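Local atomic coordinates of cortical-lytic enzyme (Clostridium perfringens, PDB entry 5JIP), a protein that probably hydrolyses spore-cortex peptidoglycan as a muramidase of glycoside hydrolase family 25 during germination of Clostridium perfringens spores. Residues E115-D119 and K120-T124; T125-V128 and N129-R133. All blocks are in the same frame, centred on the assembly; numbering follows the deposited sequence.

Contact 1 of 2, residues E115-D119 and K120-T124; sequences ETPTD and KSLTT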
loop_
_atom_site.group_PDB
_atom_site.type_symbol
_atom_site.label_atom_id
_atom_site.label_comp_id
_atom_site.label_asym_id
_atom_site.label_seq_id
_atom_site.Cartn_x
_atom_site.Cartn_y
_atom_site.Cartn_z
ATOM N N GLU A 115 -11.420 -25.681 -12.832
ATOM C CA GLU A 115 -10.785 -26.902 -13.306
ATOM C C GLU A 115 -11.505 -27.462 -14.520
ATOM O O GLU A 115 -11.153 -28.551 -14.974
ATOM C CB GLU A 115 -10.766 -27.981 -12.199
ATOM C CG GLU A 115 -9.900 -27.657 -11.025
ATOM C CD GLU A 115 -10.120 -28.641 -9.887
ATOM O OE1 GLU A 115 -10.037 -29.870 -10.143
ATOM O OE2 GLU A 115 -10.394 -28.183 -8.759
ATOM N N THR A 116 -12.509 -26.767 -15.038
ATOM C CA THR A 116 -13.359 -27.253 -16.109
ATOM C C THR A 116 -13.772 -26.044 -16.936
ATOM O O THR A 116 -13.775 -24.918 -16.415
ATOM C CB THR A 116 -14.569 -28.010 -15.530
ATOM O OG1 THR A 116 -15.238 -28.744 -16.563
ATOM C CG2 THR A 116 -15.541 -27.078 -14.874
ATOM N N PRO A 117 -14.080 -26.220 -18.232
ATOM C CA PRO A 117 -14.006 -27.444 -19.039
ATOM C C PRO A 117 -12.620 -27.661 -19.593
ATOM O O PRO A 117 -11.858 -26.699 -19.752
ATOM C CB PRO A 117 -15.006 -27.178 -20.165
ATOM C CG PRO A 117 -14.871 -25.695 -20.400
ATOM C CD PRO A 117 -14.598 -25.081 -19.025
ATOM N N THR A 118 -12.284 -28.919 -19.872
ATOM C CA THR A 118 -11.019 -29.283 -20.494
ATOM C C THR A 118 -11.213 -29.819 -21.898
ATOM O O THR A 118 -10.288 -30.405 -22.461
ATOM C CB THR A 118 -10.285 -30.333 -19.663
ATOM O OG1 THR A 118 -11.133 -31.478 -19.498
ATOM C CG2 THR A 118 -9.891 -29.765 -18.304
ATOM N N ASP A 119 -12.400 -29.707 -22.438
ATOM C CA ASP A 119 -12.581 -30.019 -23.839
ATOM C C ASP A 119 -12.332 -28.711 -24.586
ATOM O O ASP A 119 -11.718 -27.779 -24.049
ATOM C CB ASP A 119 -13.947 -30.672 -24.052
ATOM C CG ASP A 119 -15.089 -29.835 -23.556
ATOM O OD1 ASP A 119 -14.873 -28.664 -23.202
ATOM O OD2 ASP A 119 -16.222 -30.352 -23.539
ATOM N N LYS A 120 -12.770 -28.608 -25.828
ATOM C CA LYS A 120 -12.551 -27.372 -26.562
ATOM C C LYS A 120 -13.793 -26.502 -26.576
ATOM O O LYS A 120 -13.973 -25.711 -27.504
ATOM C CB LYS A 120 -12.086 -27.684 -27.980
ATOM C CG LYS A 120 -10.772 -28.474 -28.012
ATOM C CD LYS A 120 -9.781 -27.868 -29.012
ATOM C CE LYS A 120 -10.208 -28.101 -30.465
ATOM N NZ LYS A 120 -10.186 -29.549 -30.845
ATOM N N SER A 121 -14.656 -26.622 -25.555
ATOM C CA SER A 121 -15.971 -26.001 -25.649
ATOM C C SER A 121 -15.916 -24.498 -25.446
ATOM O O SER A 121 -16.812 -23.792 -25.924
ATOM C CB SER A 121 -16.943 -26.634 -24.647
ATOM O OG SER A 121 -16.465 -26.517 -23.322
ATOM N N LEU A 122 -14.879 -23.981 -24.788
ATOM C CA LEU A 122 -14.744 -22.545 -24.580
ATOM C C LEU A 122 -13.419 -22.063 -25.142
ATOM O O LEU A 122 -12.394 -22.742 -25.022
ATOM C CB LEU A 122 -14.828 -22.163 -23.093
ATOM C CG LEU A 122 -16.137 -22.475 -22.363
ATOM C CD1 LEU A 122 -16.030 -22.038 -20.904
ATOM C CD2 LEU A 122 -17.314 -21.824 -23.031
ATOM N N THR A 123 -13.450 -20.888 -25.765
ATOM C CA THR A 123 -12.210 -20.211 -26.098
ATOM C C THR A 123 -11.570 -19.641 -24.828
ATOM O O THR A 123 -12.214 -19.480 -23.787
ATOM C CB THR A 123 -12.458 -19.086 -27.105
ATOM O OG1 THR A 123 -13.155 -18.022 -26.455
ATOM C CG2 THR A 123 -13.297 -19.563 -28.264
ATOM N N THR A 124 -10.276 -19.341 -24.925
ATOM C CA THR A 124 -9.607 -18.663 -23.824
ATOM C C THR A 124 -10.309 -17.355 -23.471
ATOM O O THR A 124 -10.455 -17.021 -22.288
ATOM C CB THR A 124 -8.157 -18.432 -24.185
ATOM O OG1 THR A 124 -7.550 -19.700 -24.431
ATOM C CG2 THR A 124 -7.418 -17.687 -23.056
#
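D119 and S121 close a tight loop through a single carboxylate oxygen, OD1 of D119, which accepts two hydrogen bonds. The S121 hydroxyl OG donates to it at 2.7 Å on the syn side, 23° out of the carboxylate plane. The S121 backbone N gives a second bond to the same OD1 at 3.1 Å, but arrives well above that plane, 64° out of it. Both donors come from one face of the carboxylate, and an aspartate side chain accepting the backbone N-H two residues on is the signature of an Asx turn. D119 can fold back in this way because its CG sits between the backbone N and the carbonyl carbon (chi1 56°). The ring of P117, which follows a cis peptide bond, packs against S121 and L122: its CG comes within 3.4 Å of S121 OG, while its CD meets CD1 of L122 at 3.9 Å. The P117 ring and the L122 side chain cross at about a right angle. The buried L122 also packs on P78 and K80. The loop runs from strand 111-113 to helix 124-142, with T118 against F154 and L157 of helix 152-157 and P117 O hydrogen-bonded to Y158 OH.

Contact 2 of 2, residues T125-V128 and N129-R133; sequences TELV and NWIDR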
loop_
_atom_site.group_PDB
_atom_site.type_symbol
_atom_site.label_atom_id
_atom_site.label_comp_id
_atom_site.label_asym_id
_atom_site.label_seq_id
_atom_site.Cartn_x
_atom_site.Cartn_y
_atom_site.Cartn_z
ATOM N N THR A 125 -10.760 -16.597 -24.477
ATOM C CA THR A 125 -11.484 -15.362 -24.177
ATOM C C THR A 125 -12.756 -15.669 -23.408
ATOM O O THR A 125 -13.083 -14.990 -22.429
ATOM C CB THR A 125 -11.815 -14.596 -25.462
ATOM O OG1 THR A 125 -10.604 -14.289 -26.170
ATOM C CG2 THR A 125 -12.571 -13.292 -25.156
ATOM N N GLU A 126 -13.490 -16.694 -23.831
ATOM C CA GLU A 126 -14.735 -17.014 -23.153
ATOM C C GLU A 126 -14.482 -17.468 -21.716
ATOM O O GLU A 126 -15.211 -17.062 -20.800
ATOM C CB GLU A 126 -15.493 -18.083 -23.943
ATOM C CG GLU A 126 -16.065 -17.562 -25.252
ATOM C CD GLU A 126 -16.606 -18.650 -26.151
ATOM O OE1 GLU A 126 -16.013 -19.753 -26.189
ATOM O OE2 GLU A 126 -17.636 -18.383 -26.818
ATOM N N LEU A 127 -13.468 -18.307 -21.501
ATOM C CA LEU A 127 -13.208 -18.798 -20.145
ATOM C C LEU A 127 -12.766 -17.652 -19.244
ATOM O O LEU A 127 -13.302 -17.463 -18.148
ATOM C CB LEU A 127 -12.156 -19.895 -20.166
ATOM C CG LEU A 127 -11.753 -20.469 -18.802
ATOM C CD1 LEU A 127 -12.938 -21.092 -18.116
ATOM C CD2 LEU A 127 -10.655 -21.521 -18.919
ATOM N N VAL A 128 -11.812 -16.849 -19.711
ATOM C CA VAL A 128 -11.306 -15.761 -18.888
ATOM C C VAL A 128 -12.397 -14.723 -18.641
ATOM O O VAL A 128 -12.517 -14.209 -17.532
ATOM C CB VAL A 128 -10.040 -15.147 -19.527
ATOM C CG1 VAL A 128 -9.628 -13.867 -18.818
ATOM C CG2 VAL A 128 -8.844 -16.134 -19.523
ATOM N N ASN A 129 -13.187 -14.361 -19.668
ATOM C CA ASN A 129 -14.303 -13.453 -19.447
ATOM C C ASN A 129 -15.244 -13.964 -18.353
ATOM O O ASN A 129 -15.772 -13.177 -17.559
ATOM C CB ASN A 129 -15.083 -13.243 -20.741
ATOM C CG ASN A 129 -14.409 -12.267 -21.673
ATOM O OD1 ASN A 129 -13.373 -11.672 -21.343
ATOM N ND2 ASN A 129 -14.999 -12.085 -22.840
ATOM N N TRP A 130 -15.492 -15.273 -18.318
ATOM C CA TRP A 130 -16.378 -15.828 -17.295
ATOM C C TRP A 130 -15.777 -15.674 -15.901
ATOM O O TRP A 130 -16.444 -15.216 -14.974
ATOM C CB TRP A 130 -16.676 -17.294 -17.607
ATOM C CG TRP A 130 -17.729 -17.861 -16.744
ATOM C CD1 TRP A 130 -19.067 -17.981 -17.033
ATOM C CD2 TRP A 130 -17.560 -18.385 -15.422
ATOM N NE1 TRP A 130 -19.728 -18.537 -15.969
ATOM C CE2 TRP A 130 -18.825 -18.797 -14.969
ATOM C CE3 TRP A 130 -16.453 -18.544 -14.572
ATOM C CZ2 TRP A 130 -19.015 -19.385 -13.701
ATOM C CZ3 TRP A 130 -16.646 -19.108 -13.329
ATOM C CH2 TRP A 130 -17.919 -19.529 -12.906
ATOM N N ILE A 131 -14.496 -16.021 -15.747
ATOM C CA ILE A 131 -13.817 -15.843 -14.467
ATOM C C ILE A 131 -13.829 -14.378 -14.052
ATOM O O ILE A 131 -14.128 -14.035 -12.905
ATOM C CB ILE A 131 -12.385 -16.378 -14.565
ATOM C CG1 ILE A 131 -12.423 -17.866 -14.859
ATOM C CG2 ILE A 131 -11.586 -16.015 -13.296
ATOM C CD1 ILE A 131 -11.060 -18.422 -15.183
ATOM N N ASP A 132 -13.483 -13.497 -14.988
ATOM C CA ASP A 132 -13.396 -12.069 -14.721
ATOM C C ASP A 132 -14.745 -11.507 -14.285
ATOM O O ASP A 132 -14.816 -10.631 -13.420
ATOM C CB ASP A 132 -12.889 -11.393 -16.000
ATOM C CG ASP A 132 -12.230 -10.049 -15.754
ATOM O OD1 ASP A 132 -11.790 -9.763 -14.622
ATOM O OD2 ASP A 132 -12.150 -9.281 -16.731
ATOM N N ARG A 133 -15.838 -11.996 -14.882
ATOM C CA ARG A 133 -17.155 -11.536 -14.478
ATOM C C ARG A 133 -17.486 -12.012 -13.075
ATOM O O ARG A 133 -18.057 -11.263 -12.271
ATOM C CB ARG A 133 -18.210 -12.042 -15.475
ATOM C CG ARG A 133 -19.657 -11.802 -15.031
ATOM C CD ARG A 133 -20.009 -10.315 -14.941
ATOM N NE ARG A 133 -19.800 -9.649 -16.226
ATOM C CZ ARG A 133 -20.731 -9.515 -17.171
ATOM N NH1 ARG A 133 -20.434 -8.890 -18.309
ATOM N NH2 ARG A 133 -21.957 -9.996 -16.990
#
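T125 O accepts from N129 N at 2.8 Å, within a run of bonds that starts earlier in the helix. The two side chains lie alongside one another and point the same way, so that the T125 methyl CG2 rests 3.6 Å from ND2 of N129. With CG anti to its carbonyl carbon (chi1 -79°), N129 lays its amide back over the preceding turn, CG only 3.1 Å from T125 O. At E126 the backbone O receives W130 N at 3.1 Å, whereas the carboxylate turns back to accept T123 N through OE1; T123 OG1 in turn caps E126 N, and the reciprocal pair is a capping box. L127 O takes the N-H of I131, and their apolar side chains meet loosely, L127 CG to I131 CD1 at 4.2 Å. V128 O continues the i to i+4 pattern of an alpha helix by accepting from D132 N at 2.8 Å. The D132 carboxylate forms salt bridges with R135 and with K280 of the second subunit, so D132 touches the second subunit of the assembly. In the beta-alpha-beta unit of strand 111-113, helix 124-142 and strand 147-151, the buried W130 faces helix 83-100, packing on A85 and Q88 with NE1 hydrogen-bonded to S84 OG, while L127 packs on Y158.

In the fold
Contact 1 closes before contact 2 opens, and their centres lie about 11 Å apart. Residues 115-124 lead from strand 111-113 into helix 124-142, whose first turns carry contact 2. T123 is the N-cap, the residue at which the loop passes into the helix; nearby, L122 CD1 and L127 CD1 are 4.3 Å apart. Both contacts therefore belong to one beta-alpha-beta crossover of the TIM-barrel-clan catalytic domain, one at its surface loop and the other partly buried along its helix, and both lie away from the magnesium site.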